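Local coordinates for extracellular solute-binding protein family 5 (Brucella melitensis, PDB 4ONY) that probably captures peptides or related solutes in the periplasm and delivers them to an ABC transporter for uptake into the cell, at residues 255-260 with 270-275; 68-73 with 225-230; 46-51 with 251-256. All coordinates share one frame; numbering follows the deposited sequence.

Contact 1. Residues 255-260 with 270-275. With P4G (1-ethoxy-2-(2-ethoxyethoxy)ethane), chain D.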
loop_
_atom_site.group_PDB
_atom_site.type_symbol
_atom_site.label_atom_id
_atom_site.label_comp_id
_atom_site.label_asym_id
_atom_site.label_seq_id
_atom_site.Cartn_x
_atom_site.Cartn_y
_atom_site.Cartn_z
ATOM N N GLU A 255 11.594 18.791 -4.753
ATOM C CA GLU A 255 11.634 19.908 -3.809
ATOM C C GLU A 255 10.842 19.621 -2.564
ATOM O O GLU A 255 9.798 18.932 -2.606
ATOM C CB GLU A 255 11.114 21.158 -4.476
ATOM C CG GLU A 255 12.033 21.577 -5.586
ATOM C CD GLU A 255 11.765 22.944 -6.117
ATOM O OE1 GLU A 255 10.711 23.554 -5.810
ATOM O OE2 GLU A 255 12.637 23.414 -6.870
ATOM N N TYR A 256 11.340 20.129 -1.444
ATOM C CA TYR A 256 10.781 19.836 -0.164
ATOM C C TYR A 256 10.083 21.076 0.401
ATOM O O TYR A 256 10.635 22.163 0.343
ATOM C CB TYR A 256 11.896 19.327 0.763
ATOM C CG TYR A 256 12.290 17.870 0.510
ATOM C CD1 TYR A 256 13.091 17.520 -0.568
ATOM C CD2 TYR A 256 11.832 16.853 1.310
ATOM C CE1 TYR A 256 13.461 16.198 -0.787
ATOM C CE2 TYR A 256 12.194 15.555 1.104
ATOM C CZ TYR A 256 13.015 15.228 0.049
ATOM O OH TYR A 256 13.386 13.925 -0.173
ATOM N N TYR A 257 8.862 20.889 0.914
ATOM C CA TYR A 257 8.024 21.965 1.418
ATOM C C TYR A 257 7.603 21.673 2.866
ATOM O O TYR A 257 7.527 20.521 3.267
ATOM C CB TYR A 257 6.775 22.141 0.537
ATOM C CG TYR A 257 7.124 22.666 -0.814
ATOM C CD1 TYR A 257 7.602 21.805 -1.809
ATOM C CD2 TYR A 257 7.107 24.034 -1.073
ATOM C CE1 TYR A 257 8.005 22.307 -3.043
ATOM C CE2 TYR A 257 7.503 24.539 -2.300
ATOM C CZ TYR A 257 7.976 23.665 -3.281
ATOM O OH TYR A 257 8.384 24.217 -4.519
ATOM N N ARG A 258 7.330 22.719 3.641
ATOM C CA ARG A 258 7.010 22.525 5.048
ATOM C C ARG A 258 5.582 22.062 5.246
ATOM O O ARG A 258 5.290 21.574 6.290
ATOM C CB ARG A 258 7.228 23.769 5.850
ATOM C CG ARG A 258 6.211 24.874 5.594
ATOM C CD ARG A 258 6.747 26.152 6.169
ATOM N NE ARG A 258 5.756 27.209 6.212
ATOM C CZ ARG A 258 5.696 28.256 5.402
ATOM N NH1 ARG A 258 6.572 28.405 4.421
ATOM N NH2 ARG A 258 4.716 29.162 5.574
ATOM N N ASN A 259 4.692 22.286 4.281
ATOM C CA ASN A 259 3.290 21.864 4.397
ATOM C C ASN A 259 2.657 21.846 3.003
ATOM O O ASN A 259 3.261 22.299 2.026
ATOM C CB ASN A 259 2.453 22.787 5.363
ATOM C CG ASN A 259 2.386 24.240 4.894
ATOM O OD1 ASN A 259 2.298 24.510 3.697
ATOM N ND2 ASN A 259 2.426 25.182 5.848
ATOM N N GLU A 260 1.445 21.316 2.924
ATOM C CA GLU A 260 0.776 21.167 1.648
ATOM C C GLU A 260 0.354 22.474 0.983
ATOM O O GLU A 260 0.293 22.527 -0.243
ATOM C CB GLU A 260 -0.463 20.299 1.836
ATOM C CG GLU A 260 -0.111 18.842 2.028
ATOM C CD GLU A 260 -1.374 17.973 2.034
ATOM O OE1 GLU A 260 -2.456 18.498 1.643
ATOM O OE2 GLU A 260 -1.285 16.802 2.497
ATOM N N GLY A 270 3.656 27.525 -11.082
ATOM C CA GLY A 270 4.346 26.881 -12.195
ATOM C C GLY A 270 5.747 26.400 -11.851
ATOM O O GLY A 270 6.449 25.916 -12.705
ATOM N N ILE A 271 6.110 26.451 -10.585
ATOM C CA ILE A 271 7.405 25.955 -10.128
ATOM C C ILE A 271 7.399 24.445 -10.059
ATOM O O ILE A 271 8.372 23.831 -10.404
ATOM C CB ILE A 271 7.775 26.565 -8.770
ATOM C CG1 ILE A 271 7.847 28.072 -8.958
ATOM C CG2 ILE A 271 9.112 26.035 -8.284
ATOM C CD1 ILE A 271 7.956 28.887 -7.699
ATOM N N LEU A 272 6.288 23.851 -9.619
ATOM C CA LEU A 272 6.115 22.430 -9.658
ATOM C C LEU A 272 5.260 22.081 -10.866
ATOM O O LEU A 272 4.306 22.804 -11.164
ATOM C CB LEU A 272 5.439 21.951 -8.378
ATOM C CG LEU A 272 6.177 22.353 -7.100
ATOM C CD1 LEU A 272 5.399 21.820 -5.914
ATOM C CD2 LEU A 272 7.621 21.838 -7.110
ATOM N N ASP A 273 5.570 20.971 -11.530
ATOM C CA ASP A 273 4.882 20.588 -12.775
ATOM C C ASP A 273 3.569 19.819 -12.535
ATOM O O ASP A 273 2.714 19.814 -13.383
ATOM C CB ASP A 273 5.794 19.701 -13.619
ATOM C CG ASP A 273 7.019 20.445 -14.165
ATOM O OD1 ASP A 273 6.851 21.544 -14.678
ATOM O OD2 ASP A 273 8.142 19.913 -14.059
ATOM N N ILE A 274 3.440 19.158 -11.392
ATOM C CA ILE A 274 2.260 18.365 -11.065
ATOM C C ILE A 274 1.926 18.527 -9.594
ATOM O O ILE A 274 2.733 19.032 -8.819
ATOM C CB ILE A 274 2.477 16.854 -11.357
ATOM C CG1 ILE A 274 3.559 16.267 -10.440
ATOM C CG2 ILE A 274 2.912 16.611 -12.812
ATOM C CD1 ILE A 274 3.631 14.765 -10.438
ATOM N N PHE A 275 0.721 18.123 -9.232
ATOM C CA PHE A 275 0.284 18.112 -7.858
ATOM C C PHE A 275 -0.606 16.912 -7.641
ATOM O O PHE A 275 -1.672 16.777 -8.281
ATOM C CB PHE A 275 -0.470 19.414 -7.479
ATOM C CG PHE A 275 -0.784 19.519 -6.014
ATOM C CD1 PHE A 275 -1.930 18.937 -5.507
ATOM C CD2 PHE A 275 0.083 20.152 -5.156
ATOM C CE1 PHE A 275 -2.214 18.953 -4.172
ATOM C CE2 PHE A 275 -0.207 20.220 -3.808
ATOM C CZ PHE A 275 -1.369 19.631 -3.307
HETATM C C8 P4G D . 16.998 27.940 -4.868
HETATM C C7 P4G D . 17.375 27.283 -3.539
HETATM O O4 P4G D . 16.351 27.192 -2.498
HETATM C C6 P4G D . 14.950 27.002 -2.795
HETATM C C5 P4G D . 14.411 25.687 -2.203
HETATM O O3 P4G D . 13.030 25.512 -2.575
HETATM C C4 P4G D . 12.314 24.588 -1.789
HETATM C C3 P4G D . 10.913 25.139 -1.605
HETATM O O2 P4G D . 10.775 25.803 -0.347
HETATM C C2 P4G D . 9.608 26.649 -0.273
HETATM C C1 P4G D . 9.846 28.141 -0.432
#
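Leu-272 meets the phenol end of Tyr-257 with both of its methyl groups. CD2 lies 3.6 Å from the Tyr-257 OH, and CD1 reaches Tyr-257 CE1 at 3.9 Å. The two side chains come from opposite directions. Leu-272 CD2 also touches the carboxylate of Glu-255, 3.8 Å from OE1. Ile-271 adds its CG2 branch beside the same Glu-255 oxygen, crossing that side chain at about a right angle. Over one face of the Tyr-257 ring lies the bound polyether, whose C3 is 3.5 Å from CE2. Farther along, the backbone O of Glu-260 comes to the edge of the Phe-275 ring.

The polar ends are held partly by each other and partly by outside residues. Tyr-257 OH lies 2.7 Å from Glu-255 OE1, at best a weak hydrogen bond, and its stronger partner is Ser-266 OG. Glu-255 OE2 pairs with Arg-226. Helix 260-268, capped by Asn-259 and ended by a Schellman motif at Gly-270, carries the chain from strand 251-257 of the mixed sheet to strand 274-277 of a separate three-stranded antiparallel sheet. The contact packs the two ends together, setting aliphatic methyls against a buried carboxylate and phenol. The salt bridge would be expected to keep Glu-255 ionised.

Contact 2. Residues 68-73 with 225-230. With P4G (1-ethoxy-2-(2-ethoxyethoxy)ethane), chain D.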
loop_
_atom_site.group_PDB
_atom_site.type_symbol
_atom_site.label_atom_id
_atom_site.label_comp_id
_atom_site.label_asym_id
_atom_site.label_seq_id
_atom_site.Cartn_x
_atom_site.Cartn_y
_atom_site.Cartn_z
ATOM N N THR A 68 15.023 10.554 7.325
ATOM C CA THR A 68 15.323 11.774 6.659
ATOM C C THR A 68 16.247 11.497 5.477
ATOM O O THR A 68 17.209 12.233 5.224
ATOM C CB THR A 68 15.933 12.790 7.635
ATOM O OG1 THR A 68 17.082 12.212 8.274
ATOM C CG2 THR A 68 14.926 13.201 8.702
ATOM N N THR A 69 15.946 10.430 4.759
ATOM C CA THR A 69 16.660 10.075 3.546
ATOM C C THR A 69 15.945 10.617 2.305
ATOM O O THR A 69 14.735 10.594 2.237
ATOM C CB THR A 69 16.831 8.554 3.464
ATOM O OG1 THR A 69 17.688 8.127 4.548
ATOM C CG2 THR A 69 17.444 8.163 2.183
ATOM N N ALA A 70 16.700 11.121 1.344
ATOM C CA ALA A 70 16.122 11.706 0.167
ATOM C C ALA A 70 15.259 10.713 -0.590
ATOM O O ALA A 70 15.566 9.534 -0.622
ATOM C CB ALA A 70 17.190 12.199 -0.777
ATOM N N ARG A 71 14.195 11.226 -1.182
ATOM C CA ARG A 71 13.330 10.470 -2.051
ATOM C C ARG A 71 14.052 10.200 -3.367
ATOM O O ARG A 71 14.902 10.979 -3.799
ATOM C CB ARG A 71 12.042 11.279 -2.364
ATOM C CG ARG A 71 11.139 11.565 -1.168
ATOM C CD ARG A 71 10.364 10.346 -0.715
ATOM N NE ARG A 71 9.544 9.886 -1.843
ATOM C CZ ARG A 71 8.343 10.361 -2.178
ATOM N NH1 ARG A 71 7.730 11.273 -1.421
ATOM N NH2 ARG A 71 7.726 9.878 -3.264
ATOM N N GLY A 72 13.657 9.122 -4.013
ATOM C CA GLY A 72 14.032 8.841 -5.395
ATOM C C GLY A 72 15.186 7.837 -5.535
ATOM O O GLY A 72 15.443 7.360 -6.641
ATOM N N LEU A 73 15.853 7.486 -4.454
ATOM C CA LEU A 73 17.037 6.653 -4.552
ATOM C C LEU A 73 16.679 5.186 -4.755
ATOM O O LEU A 73 17.271 4.506 -5.603
ATOM C CB LEU A 73 17.931 6.823 -3.317
ATOM C CG LEU A 73 18.472 8.225 -3.109
ATOM C CD1 LEU A 73 18.993 8.377 -1.682
ATOM C CD2 LEU A 73 19.605 8.507 -4.092
ATOM N N GLN A 225 15.800 20.923 1.298
ATOM C CA GLN A 225 15.281 21.775 0.234
ATOM C C GLN A 225 15.024 21.091 -1.126
ATOM O O GLN A 225 13.925 21.240 -1.681
ATOM C CB GLN A 225 16.206 22.944 0.015
ATOM C CG GLN A 225 16.358 23.804 1.264
ATOM C CD GLN A 225 17.096 25.098 0.940
ATOM O OE1 GLN A 225 18.284 25.096 0.653
ATOM N NE2 GLN A 225 16.380 26.194 0.957
ATOM N N ARG A 226 16.011 20.377 -1.651
ATOM C CA ARG A 226 15.954 19.895 -3.019
ATOM C C ARG A 226 17.037 18.886 -3.326
ATOM O O ARG A 226 18.192 19.055 -2.911
ATOM C CB ARG A 226 16.141 21.090 -3.984
ATOM C CG ARG A 226 16.053 20.729 -5.470
ATOM C CD ARG A 226 16.463 21.909 -6.347
ATOM N NE ARG A 226 15.499 22.998 -6.291
ATOM C CZ ARG A 226 15.725 24.209 -5.765
ATOM N NH1 ARG A 226 16.888 24.530 -5.210
ATOM N NH2 ARG A 226 14.757 25.125 -5.818
ATOM N N ILE A 227 16.647 17.828 -4.022
ATOM C CA ILE A 227 17.587 16.894 -4.661
ATOM C C ILE A 227 17.322 16.890 -6.192
ATOM O O ILE A 227 16.206 16.863 -6.614
ATOM C CB ILE A 227 17.531 15.471 -4.057
ATOM C CG1 ILE A 227 18.564 14.575 -4.714
ATOM C CG2 ILE A 227 16.157 14.790 -4.220
ATOM C CD1 ILE A 227 18.858 13.298 -3.938
ATOM N N VAL A 228 18.362 17.039 -6.997
ATOM C CA VAL A 228 18.240 17.099 -8.452
ATOM C C VAL A 228 18.890 15.820 -9.019
ATOM O O VAL A 228 20.046 15.520 -8.740
ATOM C CB VAL A 228 18.931 18.340 -9.044
ATOM C CG1 VAL A 228 18.806 18.417 -10.556
ATOM C CG2 VAL A 228 18.385 19.637 -8.459
ATOM N N TYR A 229 18.112 15.090 -9.800
ATOM C CA TYR A 229 18.573 13.955 -10.534
ATOM C C TYR A 229 18.762 14.326 -12.023
ATOM O O TYR A 229 17.903 14.959 -12.620
ATOM C CB TYR A 229 17.543 12.845 -10.445
ATOM C CG TYR A 229 17.394 12.269 -9.073
ATOM C CD1 TYR A 229 18.249 11.265 -8.647
ATOM C CD2 TYR A 229 16.404 12.701 -8.201
ATOM C CE1 TYR A 229 18.151 10.705 -7.407
ATOM C CE2 TYR A 229 16.288 12.140 -6.932
ATOM C CZ TYR A 229 17.176 11.137 -6.546
ATOM O OH TYR A 229 17.109 10.526 -5.314
ATOM N N LYS A 230 19.866 13.890 -12.598
ATOM C CA LYS A 230 20.115 14.007 -14.018
ATOM C C LYS A 230 20.228 12.608 -14.654
ATOM O O LYS A 230 20.900 11.736 -14.107
ATOM C CB LYS A 230 21.371 14.833 -14.273
ATOM C CG LYS A 230 21.013 16.297 -14.346
ATOM C CD LYS A 230 22.218 17.225 -14.512
ATOM C CE LYS A 230 21.853 18.575 -13.916
ATOM N NZ LYS A 230 22.875 19.597 -14.276
HETATM C C8 P4G D . 16.998 27.940 -4.868
HETATM C C7 P4G D . 17.375 27.283 -3.539
HETATM O O4 P4G D . 16.351 27.192 -2.498
HETATM C C6 P4G D . 14.950 27.002 -2.795
HETATM C C5 P4G D . 14.411 25.687 -2.203
HETATM O O3 P4G D . 13.030 25.512 -2.575
HETATM C C4 P4G D . 12.314 24.588 -1.789
HETATM C C3 P4G D . 10.913 25.139 -1.605
HETATM O O2 P4G D . 10.775 25.803 -0.347
HETATM C C2 P4G D . 9.608 26.649 -0.273
HETATM C C1 P4G D . 9.846 28.141 -0.432
#
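Tyr-229 and Ile-227 both point from their strand toward the loop 68-73, and their torsions decide which atoms arrive. In Tyr-229, CG stands beside the backbone N and opposite the carbonyl carbon (chi1 -67°), and the hydroxyl reaches the loop backbone. Ile-227 carries CG1 away from its own N (chi1 -177°), and chi2 extends the branch to put CD1 against Ala-70.

Tyr-229 OH donates to the carbonyl O of Arg-71 at 2.7 Å. This acceptor lies at the ring edge, in the ring plane. The hydroxyl is a little tilted from the carbonyl plane and approaches at a C=O...O angle of 131°. The same hydroxyl lies 3.3 Å from Gly-72 C. Leu-73 brings CD2 to the ring edge, 3.4 Å from Tyr-229 OH, and the two side chains cross at about a right angle. Gly-72 has a positive phi, and its lack of a side chain leaves room for the hydroxyl. Ala-70 CB packs on Ile-227 CD1, 3.7 Å away; Ile-227 CG2 comes near the same Arg-71 O that takes the tyrosine bond.

At the start of strand 226-231, Gln-225 and Arg-226 form a classic beta bulge opposite Gln-222. Both line the polyether pocket; Arg-226 NH1 is 3.3 Å from C7 of the ligand, at the guanidinium edge. The guanidinium of Arg-71 turns away to Asp-76 and Glu-78. Loop 68-73 lies on the face of the mixed sheet that carries Ile-227 and Tyr-229. There Tyr-229 touches Val-218 of strand 216-222, and Ile-227 touches Ile-254 of strand 251-257.

Contact 3. Residues 46-51 with 251-256. With P4G (1-ethoxy-2-(2-ethoxyethoxy)ethane), chain D.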
loop_
_atom_site.group_PDB
_atom_site.type_symbol
_atom_site.label_atom_id
_atom_site.label_comp_id
_atom_site.label_asym_id
_atom_site.label_seq_id
_atom_site.Cartn_x
_atom_site.Cartn_y
_atom_site.Cartn_z
ATOM N N SER A 46 12.401 18.399 -18.317
ATOM C CA SER A 46 12.504 18.063 -16.918
ATOM C C SER A 46 11.145 17.927 -16.232
ATOM O O SER A 46 10.116 18.349 -16.764
ATOM C CB SER A 46 13.338 19.152 -16.226
ATOM O OG SER A 46 12.622 20.359 -16.253
ATOM N N LEU A 47 11.188 17.359 -15.032
ATOM C CA LEU A 47 10.030 17.240 -14.159
ATOM C C LEU A 47 10.451 17.753 -12.787
ATOM O O LEU A 47 11.540 17.426 -12.329
ATOM C CB LEU A 47 9.608 15.792 -14.050
ATOM C CG LEU A 47 8.455 15.489 -13.080
ATOM C CD1 LEU A 47 7.160 15.993 -13.673
ATOM C CD2 LEU A 47 8.357 14.001 -12.754
ATOM N N THR A 48 9.642 18.607 -12.186
ATOM C CA THR A 48 9.875 19.122 -10.848
ATOM C C THR A 48 8.650 18.811 -10.002
ATOM O O THR A 48 7.517 19.134 -10.393
ATOM C CB THR A 48 10.169 20.646 -10.878
ATOM O OG1 THR A 48 11.288 20.888 -11.739
ATOM C CG2 THR A 48 10.520 21.170 -9.491
ATOM N N VAL A 49 8.853 18.092 -8.902
ATOM C CA VAL A 49 7.734 17.705 -8.046
ATOM C C VAL A 49 8.039 18.123 -6.639
ATOM O O VAL A 49 9.213 18.273 -6.300
ATOM C CB VAL A 49 7.477 16.193 -8.072
ATOM C CG1 VAL A 49 7.247 15.726 -9.501
ATOM C CG2 VAL A 49 8.666 15.415 -7.498
ATOM N N GLY A 50 6.992 18.274 -5.828
ATOM C CA GLY A 50 7.119 18.664 -4.430
ATOM C C GLY A 50 6.730 17.538 -3.487
ATOM O O GLY A 50 5.894 16.705 -3.826
ATOM N N VAL A 51 7.354 17.496 -2.319
ATOM C CA VAL A 51 6.948 16.598 -1.213
ATOM C C VAL A 51 6.984 17.394 0.085
ATOM O O VAL A 51 7.753 18.358 0.196
ATOM C CB VAL A 51 7.860 15.343 -1.035
ATOM C CG1 VAL A 51 7.902 14.518 -2.304
ATOM C CG2 VAL A 51 9.293 15.721 -0.681
ATOM N N LYS A 251 15.889 15.263 -16.547
ATOM C CA LYS A 251 16.179 15.806 -15.224
ATOM C C LYS A 251 14.930 15.723 -14.380
ATOM O O LYS A 251 13.838 16.039 -14.864
ATOM C CB LYS A 251 16.599 17.273 -15.331
ATOM C CG LYS A 251 16.928 17.889 -13.989
ATOM C CD LYS A 251 17.742 19.159 -14.140
ATOM C CE LYS A 251 16.837 20.296 -14.564
ATOM N NZ LYS A 251 17.574 21.579 -14.345
ATOM N N ILE A 252 15.089 15.310 -13.122
ATOM C CA ILE A 252 13.972 15.251 -12.159
ATOM C C ILE A 252 14.430 15.907 -10.870
ATOM O O ILE A 252 15.437 15.489 -10.303
ATOM C CB ILE A 252 13.524 13.812 -11.843
ATOM C CG1 ILE A 252 13.033 13.131 -13.122
ATOM C CG2 ILE A 252 12.431 13.829 -10.754
ATOM C CD1 ILE A 252 12.762 11.636 -13.032
ATOM N N SER A 253 13.720 16.962 -10.448
ATOM C CA SER A 253 14.010 17.662 -9.185
ATOM C C SER A 253 12.876 17.399 -8.230
ATOM O O SER A 253 11.698 17.511 -8.583
ATOM C CB SER A 253 14.208 19.173 -9.398
ATOM O OG SER A 253 15.130 19.454 -10.457
ATOM N N ILE A 254 13.242 16.983 -7.032
ATOM C CA ILE A 254 12.308 16.798 -5.934
ATOM C C ILE A 254 12.573 17.896 -4.893
ATOM O O ILE A 254 13.647 17.933 -4.253
ATOM C CB ILE A 254 12.477 15.394 -5.316
ATOM C CG1 ILE A 254 12.418 14.350 -6.436
ATOM C CG2 ILE A 254 11.423 15.133 -4.240
ATOM C CD1 ILE A 254 12.534 12.900 -5.959
ATOM N N GLU A 255 11.594 18.791 -4.753
ATOM C CA GLU A 255 11.634 19.908 -3.809
ATOM C C GLU A 255 10.842 19.621 -2.564
ATOM O O GLU A 255 9.798 18.932 -2.606
ATOM C CB GLU A 255 11.114 21.158 -4.476
ATOM C CG GLU A 255 12.033 21.577 -5.586
ATOM C CD GLU A 255 11.765 22.944 -6.117
ATOM O OE1 GLU A 255 10.711 23.554 -5.810
ATOM O OE2 GLU A 255 12.637 23.414 -6.870
ATOM N N TYR A 256 11.340 20.129 -1.444
ATOM C CA TYR A 256 10.781 19.836 -0.164
ATOM C C TYR A 256 10.083 21.076 0.401
ATOM O O TYR A 256 10.635 22.163 0.343
ATOM C CB TYR A 256 11.896 19.327 0.763
ATOM C CG TYR A 256 12.290 17.870 0.510
ATOM C CD1 TYR A 256 13.091 17.520 -0.568
ATOM C CD2 TYR A 256 11.832 16.853 1.310
ATOM C CE1 TYR A 256 13.461 16.198 -0.787
ATOM C CE2 TYR A 256 12.194 15.555 1.104
ATOM C CZ TYR A 256 13.015 15.228 0.049
ATOM O OH TYR A 256 13.386 13.925 -0.173
HETATM C C8 P4G D . 16.998 27.940 -4.868
HETATM C C7 P4G D . 17.375 27.283 -3.539
HETATM O O4 P4G D . 16.351 27.192 -2.498
HETATM C C6 P4G D . 14.950 27.002 -2.795
HETATM C C5 P4G D . 14.411 25.687 -2.203
HETATM O O3 P4G D . 13.030 25.512 -2.575
HETATM C C4 P4G D . 12.314 24.588 -1.789
HETATM C C3 P4G D . 10.913 25.139 -1.605
HETATM O O2 P4G D . 10.775 25.803 -0.347
HETATM C C2 P4G D . 9.608 26.649 -0.273
HETATM C C1 P4G D . 9.846 28.141 -0.432
HETATM O O HOH W 1 13.963 19.485 -12.757
#
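Strands 46-52 and 251-257 form the parallel pair at one edge of a four-stranded mixed sheet in this family 5 solute-binding protein. They run at 27° to each other, in register from Leu-47 opposite Ile-252 to Val-51 opposite Tyr-256. Five backbone hydrogen bonds join them in the staggered pattern of parallel strands. Leu-47 and Val-49 each use both N and O: Leu-47 N bonds Lys-251 O and its O accepts from Ser-253 N, while Val-49 N bonds Ser-253 O and its O accepts from Glu-255 N. Val-51 N closes the series on Glu-255 O at 2.8 Å. CA-H...O contacts fill in between, such as Thr-48 CA to Ser-253 O at 3.3 Å.

One face carries Leu-47, Val-49, Val-51, Ile-252, Ile-254 and Tyr-256. Val-49 and Ile-254 lie side by side; Val-49 CG2 is 4.0 Å from Ile-254 CG1. Val-51 CG1 reaches Ile-254 CG2 at 4.1 Å. Phe-79, from a loop, touches Leu-47 and Val-49 on this face, and the Tyr-256 hydroxyl is bonded to the backbone N of Arg-71.

Thr-48, Ser-253 and Glu-255 lie on the other face. Thr-48 CG2 is 4.0 Å from Glu-255 CD. A water bridges the strands here. It donates to Leu-47 O and is also bonded to Thr-48 OG1 and, at 2.6 Å, to Ser-253 OG.

At the ligand pocket the strand offers its backbone: Tyr-256 O touches C3 of the polyether. Val-51 CG2 sits between its own N and carbonyl carbon (chi1 of CG1 -58°), which sets it over one face of the Tyr-256 ring. This is a CH-pi contact, 3.6 Å from CG2 to the ring centroid and 21° off the normal.

In the fold
Each contact has at least one segment on the four-stranded mixed sheet ordered 46-52, 251-257, 226-231, 216-222. Contact 1 leads from it to strand 274-277 of a second sheet, and contact 2 brings in a loop. Strand 251-257 is central: contact 3 pairs it with strand 46-52, and contact 2 uses its other neighbour, strand 226-231. The centres of contacts 1 and 3 lie about 8 Å apart, as do those of contacts 2 and 3; contacts 1 and 2 are about 14 Å apart. Along the chain, contact 2 falls between the two strands of contact 3. Contact 1 begins where contact 3 ends, sharing Glu-255 and Tyr-256. All three touch the bound polyether, so its pocket is built at this sheet.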